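Local structure of dimethylsulfoniopropionate lyase (Roseovarius nubinhibens, 4B29) at residues M191-T195 and D196-T200; Q83-R86 and D87-A91. The protein probably cleaves dimethylsulfoniopropionate to release dimethyl sulfide, as its family does, and binds zinc in a cupin fold. All coordinates share one frame; numbering follows the deposited sequence.

Overall arrangement
From the N terminus the chain first reaches interaction 2, a single stretch of helix 83-92 in which Gln83 and Arg86 meet Asp87, and Leu85 meets Leu89 one turn on. Roughly a hundred residues later comes interaction 1, where the turn between strands 189-192 and 198-205 brings 191-195 back beside 196-200. Interaction 1 closes a tight turn between strands, whereas interaction 2 stays within one helix; the two follow in series without nesting or crossing. Their centres lie about 17 Å apart, yet they meet through Leu199, whose CD2 is 3.6 Å from Leu89 CD1. The helix thus packs on the sheet containing strand 198-205, while the turn joins that sheet to the five-stranded one.

Interaction 1: M191-T195 and D196-T200; sequences MTTLT and DPILT. With EDO (1,2-ethanediol), chain F.
Thr193 and Ile198 meet through methyls set by their first torsions: a chi1 of 45° puts Thr193 OG1 between the backbone N and the carbonyl carbon and leaves CG2 anti to that carbon, while Ile198 carries CG1 anti to the backbone N (chi1 -168°), leaving CG2 between the backbone N and the carbonyl carbon, where it faces Met191 and Thr193. The two methyls, Thr193 CG2 and Ile198 CG2, are 3.6 Å apart. Met191 reaches the same branch. Its chain runs extended as far as SD, and the bend at chi3 (70°) turns CE toward Ile198 CG2, 3.6 Å away, with SD at 3.8 Å. One isoleucine methyl is therefore met by both a threonine methyl and the thioether end. Around this apolar group stand Ala163 and Phe165, which touch Met191 and Ile198, and Trp139 of strand 133-139.

The turn itself is bridged by water. Leu194 N donates to a water molecule over 2.9 Å, and that water donates in turn to Asp196 O at 2.7 Å. Thr193 CB packs against the same carbonyl oxygen, whereas its OG1 bonds to Gly140 O and Leu143 N on the adjoining loop. Further along, Thr200 OG1 shares a 2.7 Å hydrogen bond with O1 of an ethanediol, probably a crystallisation additive.

Met191 stands two residues beyond the zinc ligand His189, and the turn after it crosses between the two sheets of the cupin barrel. Its chemistry is divided: the methyls and the thioether make the apolar contact between the departing and returning strands, while the water supplies a polar link that the two backbones do not make directly.

Interaction 2: Q83-R86 and D87-A91; sequences QPLR and DALVA
Asp87 is held by both Arg86 and Gln83, one on each carboxylate oxygen. Arg86 approaches side-on and places two nitrogens on the same atom, with NE 3.0 Å and NH2 3.1 Å from Asp87 OD1. That oxygen lies at the edge of the guanidinium, in its plane, and the guanidinium and carboxylate are nearly coplanar, 24° apart. NE meets OD1 nearly along its C-O axis, while NH2 uses the syn lone pair. A bend at chi3 (65°) turns the otherwise extended arginine chain back to reach its neighbour. Arg86 NH1 is bonded to Gly76 O, so the same guanidinium also ties the helix to the loop before it.

Gln83 holds the other oxygen. Its NE2 donates to Asp87 OD2 over a short 2.7 Å with a fairly straight N-H, yet it arrives from above the carboxylate plane. A water donates to the same OD2 at 2.6 Å and accepts a weak bond from Arg86 NH2, bridging the two charged groups.

The backbone carries the regular i to i+4 bonding of an alpha helix, from Asp87 N to Gln83 O (2.9 Å) through Val90 N to Arg86 O. Helix 83-92 lies between helix 24-41 and the sheet that holds strands 153-159 and 198-205.

One turn apart on a buried side, Leu85 and Leu89 pack together, with Leu85 CG 3.9 Å from Leu89 CD1. Both leucines touch Leu31 of helix 24-41 and Val159 of the sheet, and Leu85 also meets Trp38. Ala88 rests its CB 3.3 Å from Pro84 O and touches His30, while Val90 reaches Pro75.

Interaction 1: M191-T195 and D196-T200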
loop_
_atom_site.group_PDB
_atom_site.type_symbol
_atom_site.label_atom_id
_atom_site.label_comp_id
_atom_site.label_asym_id
_atom_site.label_seq_id
_atom_site.Cartn_x
_atom_site.Cartn_y
_atom_site.Cartn_z
ATOM N N MET A 191 9.381 -5.630 -6.878
ATOM C CA MET A 191 8.109 -6.040 -7.453
ATOM C C MET A 191 8.045 -5.556 -8.910
ATOM O O MET A 191 8.470 -4.447 -9.189
ATOM C CB MET A 191 6.973 -5.354 -6.667
ATOM C CG MET A 191 5.572 -5.880 -7.048
ATOM S SD MET A 191 4.260 -4.758 -6.420
ATOM C CE MET A 191 4.539 -3.360 -7.499
ATOM N N THR A 192 7.453 -6.367 -9.790
ATOM C CA THR A 192 7.328 -6.001 -11.204
ATOM C C THR A 192 5.865 -6.123 -11.599
ATOM O O THR A 192 5.233 -7.180 -11.368
ATOM C CB THR A 192 8.100 -7.048 -12.041
ATOM O OG1 THR A 192 9.444 -7.085 -11.557
ATOM C CG2 THR A 192 8.054 -6.671 -13.548
ATOM N N THR A 193 5.320 -5.078 -12.207
ATOM C CA THR A 193 4.005 -5.232 -12.840
ATOM C C THR A 193 4.264 -5.522 -14.349
ATOM O O THR A 193 5.191 -4.995 -14.969
ATOM C CB THR A 193 3.096 -3.994 -12.749
ATOM O OG1 THR A 193 3.865 -2.840 -13.060
ATOM C CG2 THR A 193 2.534 -3.799 -11.297
ATOM N N LEU A 194 3.404 -6.366 -14.873
ATOM C CA LEU A 194 3.456 -6.748 -16.294
ATOM C C LEU A 194 2.306 -6.025 -16.987
ATOM O O LEU A 194 2.305 -4.804 -17.041
ATOM C CB LEU A 194 3.392 -8.271 -16.392
ATOM C CG LEU A 194 4.587 -9.095 -15.881
ATOM C CD1 LEU A 194 5.906 -8.585 -16.435
ATOM C CD2 LEU A 194 4.633 -9.190 -14.349
ATOM N N THR A 195 1.300 -6.750 -17.461
ATOM C CA THR A 195 0.208 -6.164 -18.210
ATOM C C THR A 195 -0.884 -5.479 -17.355
ATOM O O THR A 195 -1.653 -4.635 -17.838
ATOM C CB THR A 195 -0.404 -7.335 -19.062
ATOM O OG1 THR A 195 0.538 -7.575 -20.130
ATOM C CG2 THR A 195 -1.648 -6.938 -19.652
ATOM N N ASP A 196 -0.924 -5.825 -16.078
ATOM C CA ASP A 196 -1.943 -5.336 -15.162
ATOM C C ASP A 196 -1.271 -4.392 -14.164
ATOM O O ASP A 196 -0.077 -4.514 -13.948
ATOM C CB ASP A 196 -2.568 -6.499 -14.408
ATOM C CG ASP A 196 -3.185 -7.528 -15.365
ATOM O OD1 ASP A 196 -3.996 -7.108 -16.208
ATOM O OD2 ASP A 196 -2.871 -8.714 -15.250
ATOM N N PRO A 197 -2.023 -3.412 -13.673
ATOM C CA PRO A 197 -1.519 -2.589 -12.542
ATOM C C PRO A 197 -1.603 -3.436 -11.255
ATOM O O PRO A 197 -2.057 -4.589 -11.259
ATOM C CB PRO A 197 -2.547 -1.475 -12.479
ATOM C CG PRO A 197 -3.872 -2.168 -12.807
ATOM C CD PRO A 197 -3.470 -3.222 -13.886
ATOM N N ILE A 198 -1.213 -2.833 -10.123
ATOM C CA ILE A 198 -1.506 -3.462 -8.831
ATOM C C ILE A 198 -1.779 -2.369 -7.800
ATOM O O ILE A 198 -1.156 -1.315 -7.829
ATOM C CB ILE A 198 -0.354 -4.397 -8.323
ATOM C CG1 ILE A 198 -0.860 -5.240 -7.133
ATOM C CG2 ILE A 198 0.986 -3.621 -8.038
ATOM C CD1 ILE A 198 0.136 -6.318 -6.721
ATOM N N LEU A 199 -2.747 -2.654 -6.946
ATOM C CA LEU A 199 -3.113 -1.750 -5.830
ATOM C C LEU A 199 -2.967 -2.604 -4.570
ATOM O O LEU A 199 -3.525 -3.713 -4.496
ATOM C CB LEU A 199 -4.554 -1.302 -6.029
ATOM C CG LEU A 199 -5.218 -0.427 -4.933
ATOM C CD1 LEU A 199 -4.481 0.906 -4.815
ATOM C CD2 LEU A 199 -6.742 -0.229 -5.216
ATOM N N THR A 200 -2.208 -2.091 -3.579
ATOM C CA THR A 200 -1.858 -2.914 -2.396
ATOM C C THR A 200 -2.262 -2.194 -1.121
ATOM O O THR A 200 -2.394 -0.950 -1.117
ATOM C CB THR A 200 -0.339 -3.147 -2.301
ATOM O OG1 THR A 200 0.327 -1.877 -2.278
ATOM C CG2 THR A 200 0.158 -3.952 -3.592
HETATM C C1 EDO F . 2.717 -0.248 0.105
HETATM O O1 EDO F . 2.649 -0.987 -1.118
HETATM C C2 EDO F . 3.418 1.044 -0.216
HETATM O O2 EDO F . 3.646 1.629 1.050
HETATM O O HOH W 1 0.977 -6.894 -13.434
#

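Interaction 2: Q83-R86 and D87-A91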
loop_
_atom_site.group_PDB
_atom_site.type_symbol
_atom_site.label_atom_id
_atom_site.label_comp_id
_atom_site.label_asym_id
_atom_site.label_seq_id
_atom_site.Cartn_x
_atom_site.Cartn_y
_atom_site.Cartn_z
ATOM N N GLN A 83 -13.470 -6.132 -4.018
ATOM C CA GLN A 83 -14.086 -4.999 -4.735
ATOM C C GLN A 83 -14.496 -3.816 -3.821
ATOM O O GLN A 83 -14.243 -2.678 -4.191
ATOM C CB GLN A 83 -15.269 -5.497 -5.612
ATOM C CG GLN A 83 -16.194 -4.363 -6.134
ATOM C CD GLN A 83 -17.372 -4.044 -5.124
ATOM O OE1 GLN A 83 -18.003 -4.964 -4.577
ATOM N NE2 GLN A 83 -17.646 -2.742 -4.878
ATOM N N PRO A 84 -15.084 -4.082 -2.658
ATOM C CA PRO A 84 -15.474 -2.925 -1.795
ATOM C C PRO A 84 -14.258 -2.072 -1.422
ATOM O O PRO A 84 -14.316 -0.825 -1.505
ATOM C CB PRO A 84 -16.138 -3.589 -0.574
ATOM C CG PRO A 84 -16.771 -4.856 -1.200
ATOM C CD PRO A 84 -15.670 -5.330 -2.163
ATOM N N LEU A 85 -13.151 -2.741 -1.066
ATOM C CA LEU A 85 -11.915 -1.997 -0.701
ATOM C C LEU A 85 -11.325 -1.299 -1.893
ATOM O O LEU A 85 -10.918 -0.159 -1.806
ATOM C CB LEU A 85 -10.898 -2.957 -0.068
ATOM C CG LEU A 85 -9.593 -2.273 0.364
ATOM C CD1 LEU A 85 -9.742 -1.055 1.294
ATOM C CD2 LEU A 85 -8.692 -3.357 1.036
ATOM N N ARG A 86 -11.275 -1.975 -3.063
ATOM C CA ARG A 86 -10.735 -1.313 -4.229
ATOM C C ARG A 86 -11.552 -0.029 -4.530
ATOM O O ARG A 86 -10.989 1.018 -4.830
ATOM C CB ARG A 86 -10.816 -2.219 -5.493
ATOM C CG ARG A 86 -10.192 -1.539 -6.693
ATOM C CD ARG A 86 -10.617 -2.291 -8.001
ATOM N NE ARG A 86 -12.056 -2.173 -8.195
ATOM C CZ ARG A 86 -12.701 -2.734 -9.227
ATOM N NH1 ARG A 86 -12.018 -3.460 -10.098
ATOM N NH2 ARG A 86 -14.024 -2.598 -9.377
ATOM N N ASP A 87 -12.876 -0.173 -4.534
ATOM C CA ASP A 87 -13.732 0.992 -4.901
ATOM C C ASP A 87 -13.614 2.095 -3.857
ATOM O O ASP A 87 -13.626 3.305 -4.210
ATOM C CB ASP A 87 -15.187 0.541 -5.096
ATOM C CG ASP A 87 -15.354 -0.368 -6.329
ATOM O OD1 ASP A 87 -14.364 -0.573 -7.098
ATOM O OD2 ASP A 87 -16.499 -0.859 -6.511
ATOM N N ALA A 88 -13.460 1.698 -2.591
ATOM C CA ALA A 88 -13.245 2.713 -1.532
ATOM C C ALA A 88 -11.934 3.462 -1.733
ATOM O O ALA A 88 -11.847 4.666 -1.459
ATOM C CB ALA A 88 -13.305 2.069 -0.159
ATOM N N LEU A 89 -10.887 2.761 -2.217
ATOM C CA LEU A 89 -9.614 3.376 -2.450
ATOM C C LEU A 89 -9.705 4.340 -3.621
ATOM O O LEU A 89 -9.141 5.423 -3.580
ATOM C CB LEU A 89 -8.530 2.306 -2.713
ATOM C CG LEU A 89 -8.127 1.630 -1.389
ATOM C CD1 LEU A 89 -7.367 0.276 -1.669
ATOM C CD2 LEU A 89 -7.170 2.582 -0.615
ATOM N N VAL A 90 -10.396 3.915 -4.687
ATOM C CA VAL A 90 -10.553 4.806 -5.851
ATOM C C VAL A 90 -11.331 6.090 -5.406
ATOM O O VAL A 90 -10.915 7.195 -5.765
ATOM C CB VAL A 90 -11.243 4.074 -7.021
ATOM C CG1 VAL A 90 -11.609 5.080 -8.129
ATOM C CG2 VAL A 90 -10.274 3.012 -7.606
ATOM N N ALA A 91 -12.370 5.922 -4.602
ATOM C CA ALA A 91 -13.186 7.074 -4.137
ATOM C C ALA A 91 -12.383 7.986 -3.204
ATOM O O ALA A 91 -12.610 9.212 -3.180
ATOM C CB ALA A 91 -14.463 6.602 -3.454
HETATM O O HOH W 2 -17.183 -1.918 -8.809
#